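Local coordinates for succinate dehydrogenase (Membrane anchor subunit) (Mycolicibacterium smegmatis, PDB 7D6V), which anchors succinate dehydrogenase in the membrane, carries a membrane-embedded Rieske-type iron-sulfur cluster, binds ubiquinone and probably helps pass electrons from succinate oxidation to quinone, at residues Y64-P69 and V190-N195; V168-A173 and G194-L199; F185-V190 and I266-F271. All coordinates share one frame; numbering follows the deposited sequence.

Contact 1: residues Y64-P69 and V190-N195; sequences YHYLTP and VILTGN
Leu192 meets Tyr66, Leu67 and Pro69 in a buried, mostly apolar contact, where the second strand of a small hairpin, and the turn after it, lie against the first turns of helix 188-204. The leucine points from the helix toward the hairpin, and its two methyls divide the work. With CG anti to its carbonyl carbon (chi1 -79°), Leu192 brings CD1 within 3.7 Å of Tyr66 CD1. That methyl comes in obliquely, at an ortho carbon of the ring, neither squarely over its face nor at its edge. The other methyl, Leu192 CD2, rests 3.8 Å from the backbone oxygen Leu67 O, and Pro69 CD is a looser neighbour at 4.4 Å. One turn further along the helix, Asn195 brings its amide nitrogen obliquely against the proline ring, with Asn195 ND2 3.6 Å from Pro69 CG; this is a van der Waals touch. The amide oxygen of Asn195 looks elsewhere, hydrogen-bonding Thr250 in helix 240-264, so the one side chain touches the proline and also ties two helices together. The phenol OH of Tyr66 has a weak hydrogen bond to Asn189, while Tyr64 CB lies over one face of its ring, toward the rim. His65 and Tyr66 both face Val61 in strand 60-61: this is a G1 beta bulge in a two-stranded antiparallel hairpin, here packed beside a helix of the membrane anchor.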
loop_
_atom_site.group_PDB
_atom_site.type_symbol
_atom_site.label_atom_id
_atom_site.label_comp_id
_atom_site.label_asym_id
_atom_site.label_seq_id
_atom_site.Cartn_x
_atom_site.Cartn_y
_atom_site.Cartn_z
ATOM N N TYR C 64 -32.532 31.357 42.585
ATOM C CA TYR C 64 -32.476 31.185 41.142
ATOM C C TYR C 64 -32.589 29.731 40.722
ATOM O O TYR C 64 -32.367 29.421 39.549
ATOM C CB TYR C 64 -31.188 31.795 40.589
ATOM C CG TYR C 64 -30.826 33.103 41.243
ATOM C CD1 TYR C 64 -31.751 34.129 41.341
ATOM C CD2 TYR C 64 -29.567 33.306 41.777
ATOM C CE1 TYR C 64 -31.432 35.318 41.949
ATOM C CE2 TYR C 64 -29.237 34.496 42.382
ATOM C CZ TYR C 64 -30.172 35.498 42.466
ATOM O OH TYR C 64 -29.840 36.684 43.071
ATOM N N HIS C 65 -32.917 28.834 41.653
ATOM C CA HIS C 65 -33.168 27.430 41.343
ATOM C C HIS C 65 -31.975 26.791 40.636
ATOM O O HIS C 65 -32.106 26.172 39.580
ATOM C CB HIS C 65 -34.447 27.281 40.517
ATOM C CG HIS C 65 -35.703 27.402 41.320
ATOM N ND1 HIS C 65 -36.206 28.615 41.736
ATOM C CD2 HIS C 65 -36.570 26.465 41.767
ATOM C CE1 HIS C 65 -37.321 28.419 42.415
ATOM N NE2 HIS C 65 -37.565 27.122 42.448
ATOM N N TYR C 66 -30.800 26.942 41.234
ATOM C CA TYR C 66 -29.576 26.356 40.712
ATOM C C TYR C 66 -29.292 25.064 41.458
ATOM O O TYR C 66 -29.277 25.051 42.691
ATOM C CB TYR C 66 -28.391 27.307 40.868
ATOM C CG TYR C 66 -28.409 28.515 39.972
ATOM C CD1 TYR C 66 -29.062 28.495 38.752
ATOM C CD2 TYR C 66 -27.753 29.676 40.343
ATOM C CE1 TYR C 66 -29.071 29.604 37.934
ATOM C CE2 TYR C 66 -27.753 30.786 39.533
ATOM C CZ TYR C 66 -28.411 30.745 38.330
ATOM O OH TYR C 66 -28.413 31.854 37.523
ATOM N N LEU C 67 -29.059 23.988 40.715
ATOM C CA LEU C 67 -28.776 22.687 41.300
ATOM C C LEU C 67 -27.551 22.092 40.630
ATOM O O LEU C 67 -27.477 22.031 39.399
ATOM C CB LEU C 67 -29.969 21.743 41.161
ATOM C CG LEU C 67 -29.804 20.359 41.786
ATOM C CD1 LEU C 67 -29.602 20.467 43.285
ATOM C CD2 LEU C 67 -31.003 19.500 41.468
ATOM N N THR C 68 -26.594 21.662 41.441
ATOM C CA THR C 68 -25.396 21.027 40.918
ATOM C C THR C 68 -25.752 19.708 40.235
ATOM O O THR C 68 -26.601 18.961 40.734
ATOM C CB THR C 68 -24.398 20.775 42.047
ATOM O OG1 THR C 68 -24.068 22.014 42.683
ATOM C CG2 THR C 68 -23.145 20.162 41.506
ATOM N N PRO C 69 -25.133 19.391 39.095
ATOM C CA PRO C 69 -25.343 18.066 38.491
ATOM C C PRO C 69 -24.892 16.913 39.369
ATOM O O PRO C 69 -25.406 15.800 39.209
ATOM C CB PRO C 69 -24.520 18.136 37.199
ATOM C CG PRO C 69 -24.388 19.580 36.908
ATOM C CD PRO C 69 -24.351 20.280 38.223
ATOM N N VAL C 190 -25.785 30.425 32.300
ATOM C CA VAL C 190 -24.807 30.240 31.233
ATOM C C VAL C 190 -23.934 29.025 31.519
ATOM O O VAL C 190 -23.738 28.161 30.655
ATOM C CB VAL C 190 -23.961 31.511 31.055
ATOM C CG1 VAL C 190 -22.994 31.341 29.902
ATOM C CG2 VAL C 190 -24.857 32.711 30.830
ATOM N N ILE C 191 -23.413 28.930 32.745
ATOM C CA ILE C 191 -22.539 27.812 33.093
ATOM C C ILE C 191 -23.295 26.489 33.002
ATOM O O ILE C 191 -22.817 25.522 32.396
ATOM C CB ILE C 191 -21.927 28.027 34.488
ATOM C CG1 ILE C 191 -21.145 29.338 34.512
ATOM C CG2 ILE C 191 -21.023 26.868 34.864
ATOM C CD1 ILE C 191 -20.635 29.722 35.865
ATOM N N LEU C 192 -24.496 26.433 33.589
ATOM C CA LEU C 192 -25.281 25.202 33.576
ATOM C C LEU C 192 -25.653 24.786 32.158
ATOM O O LEU C 192 -25.556 23.605 31.807
ATOM C CB LEU C 192 -26.542 25.379 34.419
ATOM C CG LEU C 192 -26.417 25.269 35.935
ATOM C CD1 LEU C 192 -27.648 25.837 36.609
ATOM C CD2 LEU C 192 -26.218 23.825 36.339
ATOM N N THR C 193 -26.101 25.736 31.335
ATOM C CA THR C 193 -26.522 25.414 29.979
ATOM C C THR C 193 -25.347 24.949 29.134
ATOM O O THR C 193 -25.477 23.995 28.357
ATOM C CB THR C 193 -27.198 26.629 29.349
ATOM O OG1 THR C 193 -28.335 27.000 30.135
ATOM C CG2 THR C 193 -27.657 26.318 27.934
ATOM N N GLY C 194 -24.191 25.602 29.269
ATOM C CA GLY C 194 -23.016 25.131 28.561
ATOM C C GLY C 194 -22.619 23.731 28.979
ATOM O O GLY C 194 -22.279 22.893 28.137
ATOM N N ASN C 195 -22.673 23.452 30.284
ATOM C CA ASN C 195 -22.342 22.117 30.767
ATOM C C ASN C 195 -23.305 21.076 30.212
ATOM O O ASN C 195 -22.885 19.991 29.799
ATOM C CB ASN C 195 -22.349 22.100 32.295
ATOM C CG ASN C 195 -21.944 20.759 32.864
ATOM O OD1 ASN C 195 -20.865 20.250 32.575
ATOM N ND2 ASN C 195 -22.811 20.177 33.682
#

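Contact 2: residues V168-A173 and G194-L199; sequences VNTYDA and GNVILL
Val196 is the centre of this contact, its two methyls pressed against the backbone and side chains of helix 155-175. Val196 CG2 sits 3.6 Å from Asn169 O and 3.7 Å from Ala173 CB, so it rests between the backbone of Asn169 and the side chain of Ala173, one turn on. Its other methyl, Val196 CG1, lies 3.8 Å from Thr170 OG1, with the two side chains crossing at about a right angle. The valine achieves this double reach because CG1 stands anti to its own N (chi1 163°), which splays the methyls toward Thr170 on one hand and Asn169 and Ala173 on the other. A turn further on, Leu199 CD1 approaches the amide of Asn169 obliquely, 4.1 Å from Asn169 ND2. Outside this first shell, the hydroxyl of Thr170 hydrogen-bonds to Ser166 O and to the indole NE1 of Trp200, so its polar end is occupied although a methyl lies against it. Asn169 OD1 has a weak hydrogen bond to Ser72. The helices run antiparallel, their local axes 9.8 Å apart and crossing at -159°, and their continuations, through His155 and Tyr202, help line the iron-sulfur pocket. The interface is carried mainly by small side chains, and its chemistry implies dispersion packing between the helices, with the polar groups drawing on partners outside these two segments.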
loop_
_atom_site.group_PDB
_atom_site.type_symbol
_atom_site.label_atom_id
_atom_site.label_comp_id
_atom_site.label_asym_id
_atom_site.label_seq_id
_atom_site.Cartn_x
_atom_site.Cartn_y
_atom_site.Cartn_z
ATOM N N VAL C 168 -32.605 14.406 32.490
ATOM C CA VAL C 168 -32.849 14.973 33.818
ATOM C C VAL C 168 -32.056 16.265 34.008
ATOM O O VAL C 168 -32.575 17.269 34.517
ATOM C CB VAL C 168 -32.520 13.936 34.906
ATOM C CG1 VAL C 168 -32.339 14.609 36.251
ATOM C CG2 VAL C 168 -33.611 12.890 34.976
ATOM N N ASN C 169 -30.788 16.261 33.596
ATOM C CA ASN C 169 -29.967 17.464 33.692
ATOM C C ASN C 169 -30.486 18.581 32.797
ATOM O O ASN C 169 -30.377 19.758 33.153
ATOM C CB ASN C 169 -28.516 17.137 33.350
ATOM C CG ASN C 169 -27.851 16.282 34.400
ATOM O OD1 ASN C 169 -28.269 16.265 35.555
ATOM N ND2 ASN C 169 -26.811 15.562 34.007
ATOM N N THR C 170 -31.030 18.240 31.629
ATOM C CA THR C 170 -31.637 19.250 30.772
ATOM C C THR C 170 -32.844 19.883 31.447
ATOM O O THR C 170 -33.044 21.100 31.367
ATOM C CB THR C 170 -32.033 18.630 29.435
ATOM O OG1 THR C 170 -30.968 17.797 28.968
ATOM C CG2 THR C 170 -32.306 19.711 28.409
ATOM N N TYR C 171 -33.662 19.069 32.114
ATOM C CA TYR C 171 -34.778 19.626 32.871
ATOM C C TYR C 171 -34.282 20.568 33.960
ATOM O O TYR C 171 -34.845 21.652 34.163
ATOM C CB TYR C 171 -35.619 18.500 33.472
ATOM C CG TYR C 171 -36.765 18.997 34.316
ATOM C CD1 TYR C 171 -37.972 19.349 33.739
ATOM C CD2 TYR C 171 -36.635 19.128 35.689
ATOM C CE1 TYR C 171 -39.017 19.811 34.505
ATOM C CE2 TYR C 171 -37.673 19.590 36.460
ATOM C CZ TYR C 171 -38.862 19.929 35.864
ATOM O OH TYR C 171 -39.901 20.388 36.637
ATOM N N ASP C 172 -33.230 20.163 34.674
ATOM C CA ASP C 172 -32.650 21.017 35.708
ATOM C C ASP C 172 -32.195 22.352 35.130
ATOM O O ASP C 172 -32.496 23.420 35.679
ATOM C CB ASP C 172 -31.477 20.299 36.373
ATOM C CG ASP C 172 -31.913 19.387 37.490
ATOM O OD1 ASP C 172 -32.802 19.783 38.266
ATOM O OD2 ASP C 172 -31.373 18.269 37.593
ATOM N N ALA C 173 -31.471 22.306 34.011
ATOM C CA ALA C 173 -30.974 23.529 33.393
ATOM C C ALA C 173 -32.116 24.426 32.938
ATOM O O ALA C 173 -32.045 25.651 33.079
ATOM C CB ALA C 173 -30.059 23.190 32.218
ATOM N N GLY C 194 -24.191 25.602 29.269
ATOM C CA GLY C 194 -23.016 25.131 28.561
ATOM C C GLY C 194 -22.619 23.731 28.979
ATOM O O GLY C 194 -22.279 22.893 28.137
ATOM N N ASN C 195 -22.673 23.452 30.284
ATOM C CA ASN C 195 -22.342 22.117 30.767
ATOM C C ASN C 195 -23.305 21.076 30.212
ATOM O O ASN C 195 -22.885 19.991 29.799
ATOM C CB ASN C 195 -22.349 22.100 32.295
ATOM C CG ASN C 195 -21.944 20.759 32.864
ATOM O OD1 ASN C 195 -20.865 20.250 32.575
ATOM N ND2 ASN C 195 -22.811 20.177 33.682
ATOM N N VAL C 196 -24.600 21.391 30.191
ATOM C CA VAL C 196 -25.593 20.452 29.677
ATOM C C VAL C 196 -25.373 20.193 28.192
ATOM O O VAL C 196 -25.442 19.046 27.729
ATOM C CB VAL C 196 -27.012 20.975 29.963
ATOM C CG1 VAL C 196 -28.033 20.253 29.106
ATOM C CG2 VAL C 196 -27.340 20.802 31.428
ATOM N N ILE C 197 -25.101 21.248 27.421
ATOM C CA ILE C 197 -24.856 21.085 25.990
ATOM C C ILE C 197 -23.630 20.213 25.751
ATOM O O ILE C 197 -23.646 19.309 24.905
ATOM C CB ILE C 197 -24.714 22.462 25.316
ATOM C CG1 ILE C 197 -26.058 23.184 25.288
ATOM C CG2 ILE C 197 -24.163 22.322 23.909
ATOM C CD1 ILE C 197 -25.957 24.635 24.880
ATOM N N LEU C 198 -22.549 20.461 26.492
ATOM C CA LEU C 198 -21.333 19.679 26.293
ATOM C C LEU C 198 -21.523 18.233 26.731
ATOM O O LEU C 198 -20.969 17.313 26.117
ATOM C CB LEU C 198 -20.172 20.332 27.036
ATOM C CG LEU C 198 -19.625 21.571 26.325
ATOM C CD1 LEU C 198 -18.636 22.309 27.200
ATOM C CD2 LEU C 198 -18.990 21.185 25.005
ATOM N N LEU C 199 -22.307 18.008 27.788
ATOM C CA LEU C 199 -22.632 16.645 28.194
ATOM C C LEU C 199 -23.421 15.928 27.111
ATOM O O LEU C 199 -23.194 14.743 26.849
ATOM C CB LEU C 199 -23.415 16.654 29.503
ATOM C CG LEU C 199 -22.621 16.907 30.782
ATOM C CD1 LEU C 199 -23.556 16.937 31.975
ATOM C CD2 LEU C 199 -21.552 15.851 30.964
#

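Contact 3: residues F185-V190 and I266-F271; sequences FGLGNV and ISDLRF
Phe185 O takes two backbone N-H groups from the C-terminal loop, Arg270 N at 2.6 Å and Phe271 N at 3.3 Å, both lying in the carbonyl plane. Next to it, Ser267 OG donates to Gly186 O over 3.1 Å, tilted 18° from that carbonyl's plane. Gly186 is gripped from its own side as well: its N-H reaches a lone pair of Asn189 OD1, and the ND2 of that asparagine binds Ala176 O. The packing is built over this frame. Arg270 bends at chi2 (74°) and folds back, so that NH2 lies over one face of the Phe185 ring, toward its rim, 3.7 Å from Phe185 CZ. Guanidinium and ring stand 77° apart, and the cation-pi attraction is at most weak. Leu187 CB covers a guanidinium face, and Val190 CG2 touches the same NH2. Phe185 CB meets Phe271 CD1 at 3.5 Å, while Leu269 CD2 packs on Gly186 CA. Arg270 NE faces Asp268 OD1 only in a long salt bridge. The chemistry implies that main-chain carbonyls, together with one serine hydroxyl, fasten the loop to the start of helix 188-204, while the charge of Arg270 probably adds little, its side chain serving as packing.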
loop_
_atom_site.group_PDB
_atom_site.type_symbol
_atom_site.label_atom_id
_atom_site.label_comp_id
_atom_site.label_asym_id
_atom_site.label_seq_id
_atom_site.Cartn_x
_atom_site.Cartn_y
_atom_site.Cartn_z
ATOM N N PHE C 185 -31.980 35.367 34.555
ATOM C CA PHE C 185 -30.814 35.007 33.754
ATOM C C PHE C 185 -29.593 35.555 34.478
ATOM O O PHE C 185 -29.490 36.768 34.670
ATOM C CB PHE C 185 -30.945 35.591 32.345
ATOM C CG PHE C 185 -29.878 35.149 31.393
ATOM C CD1 PHE C 185 -29.284 33.909 31.518
ATOM C CD2 PHE C 185 -29.484 35.973 30.357
ATOM C CE1 PHE C 185 -28.314 33.503 30.635
ATOM C CE2 PHE C 185 -28.511 35.574 29.471
ATOM C CZ PHE C 185 -27.924 34.337 29.610
ATOM N N GLY C 186 -28.695 34.679 34.926
ATOM C CA GLY C 186 -27.675 35.135 35.854
ATOM C C GLY C 186 -26.271 34.567 35.799
ATOM O O GLY C 186 -25.609 34.513 36.838
ATOM N N LEU C 187 -25.832 34.088 34.638
ATOM C CA LEU C 187 -24.507 33.506 34.415
ATOM C C LEU C 187 -24.347 32.134 35.059
ATOM O O LEU C 187 -23.591 31.293 34.557
ATOM C CB LEU C 187 -23.408 34.433 34.947
ATOM C CG LEU C 187 -21.961 33.963 34.808
ATOM C CD1 LEU C 187 -21.566 33.827 33.347
ATOM C CD2 LEU C 187 -21.019 34.881 35.554
ATOM N N GLY C 188 -25.176 31.832 36.056
ATOM C CA GLY C 188 -25.304 30.453 36.480
ATOM C C GLY C 188 -26.074 29.672 35.445
ATOM O O GLY C 188 -25.783 28.504 35.182
ATOM N N ASN C 189 -27.039 30.336 34.807
ATOM C CA ASN C 189 -27.707 29.767 33.652
ATOM C C ASN C 189 -26.715 29.499 32.532
ATOM O O ASN C 189 -26.775 28.453 31.883
ATOM C CB ASN C 189 -28.812 30.707 33.183
ATOM C CG ASN C 189 -29.938 30.820 34.184
ATOM O OD1 ASN C 189 -30.228 31.899 34.692
ATOM N ND2 ASN C 189 -30.575 29.699 34.481
ATOM N N VAL C 190 -25.785 30.425 32.300
ATOM C CA VAL C 190 -24.807 30.240 31.233
ATOM C C VAL C 190 -23.934 29.025 31.519
ATOM O O VAL C 190 -23.738 28.161 30.655
ATOM C CB VAL C 190 -23.961 31.511 31.055
ATOM C CG1 VAL C 190 -22.994 31.341 29.902
ATOM C CG2 VAL C 190 -24.857 32.711 30.830
ATOM N N ILE C 266 -21.812 36.728 44.962
ATOM C CA ILE C 266 -22.847 37.270 44.091
ATOM C C ILE C 266 -22.938 36.417 42.834
ATOM O O ILE C 266 -21.950 35.836 42.374
ATOM C CB ILE C 266 -22.570 38.750 43.755
ATOM C CG1 ILE C 266 -21.318 38.882 42.880
ATOM C CG2 ILE C 266 -22.427 39.567 45.030
ATOM C CD1 ILE C 266 -21.249 40.174 42.095
ATOM N N SER C 267 -24.144 36.331 42.274
ATOM C CA SER C 267 -24.368 35.495 41.102
ATOM C C SER C 267 -24.071 36.205 39.791
ATOM O O SER C 267 -23.942 35.532 38.766
ATOM C CB SER C 267 -25.812 34.988 41.077
ATOM O OG SER C 267 -26.056 34.232 39.903
ATOM N N ASP C 268 -23.946 37.532 39.800
ATOM C CA ASP C 268 -23.846 38.330 38.578
ATOM C C ASP C 268 -25.088 38.133 37.706
ATOM O O ASP C 268 -25.031 37.617 36.588
ATOM C CB ASP C 268 -22.559 38.008 37.808
ATOM C CG ASP C 268 -22.237 39.039 36.751
ATOM O OD1 ASP C 268 -22.627 38.840 35.585
ATOM O OD2 ASP C 268 -21.600 40.056 37.090
ATOM N N LEU C 269 -26.224 38.553 38.255
ATOM C CA LEU C 269 -27.504 38.409 37.578
ATOM C C LEU C 269 -27.629 39.392 36.419
ATOM O O LEU C 269 -27.021 40.464 36.411
ATOM C CB LEU C 269 -28.653 38.640 38.557
ATOM C CG LEU C 269 -29.283 37.477 39.324
ATOM C CD1 LEU C 269 -30.428 38.022 40.143
ATOM C CD2 LEU C 269 -29.776 36.371 38.409
ATOM N N ARG C 270 -28.436 39.006 35.429
ATOM C CA ARG C 270 -28.795 39.876 34.319
ATOM C C ARG C 270 -30.237 40.344 34.394
ATOM O O ARG C 270 -30.556 41.402 33.843
ATOM C CB ARG C 270 -28.572 39.154 32.981
ATOM C CG ARG C 270 -27.126 39.111 32.526
ATOM C CD ARG C 270 -26.345 38.101 33.350
ATOM N NE ARG C 270 -24.959 37.963 32.933
ATOM C CZ ARG C 270 -24.555 37.120 31.994
ATOM N NH1 ARG C 270 -23.272 37.050 31.669
ATOM N NH2 ARG C 270 -25.435 36.332 31.395
ATOM N N PHE C 271 -31.104 39.584 35.063
ATOM C CA PHE C 271 -32.479 39.966 35.379
ATOM C C PHE C 271 -32.608 39.895 36.899
ATOM O O PHE C 271 -32.957 38.854 37.459
ATOM C CB PHE C 271 -33.480 39.073 34.673
ATOM C CG PHE C 271 -33.493 39.244 33.183
ATOM C CD1 PHE C 271 -32.432 38.804 32.411
ATOM C CD2 PHE C 271 -34.557 39.858 32.557
ATOM C CE1 PHE C 271 -32.437 38.964 31.048
ATOM C CE2 PHE C 271 -34.568 40.022 31.192
ATOM C CZ PHE C 271 -33.504 39.574 30.435
#

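From the N terminus, 64-69 comes first, in the hairpin after helix 33-55. Contact 1 joins it to 190-195, closing a loop of 120 residues that includes helix 155-175. Contact 2 starts within that loop at 168-173 and turns back through the connection between two helices to 194-199, ending on the same piece of helix 188-204 as contact 1. Contact 3 runs from 185-190, just before and into that helix, to 266-271 beyond helix 240-264, so it crosses both of the others. All three converge on helix 188-204. Contacts 1 and 2 touch through Leu67 and Asp172, while Tyr64 and Tyr66 bring contact 1 against contact 3, so hairpin, helix pair and C-terminal loop form one neighbourhood.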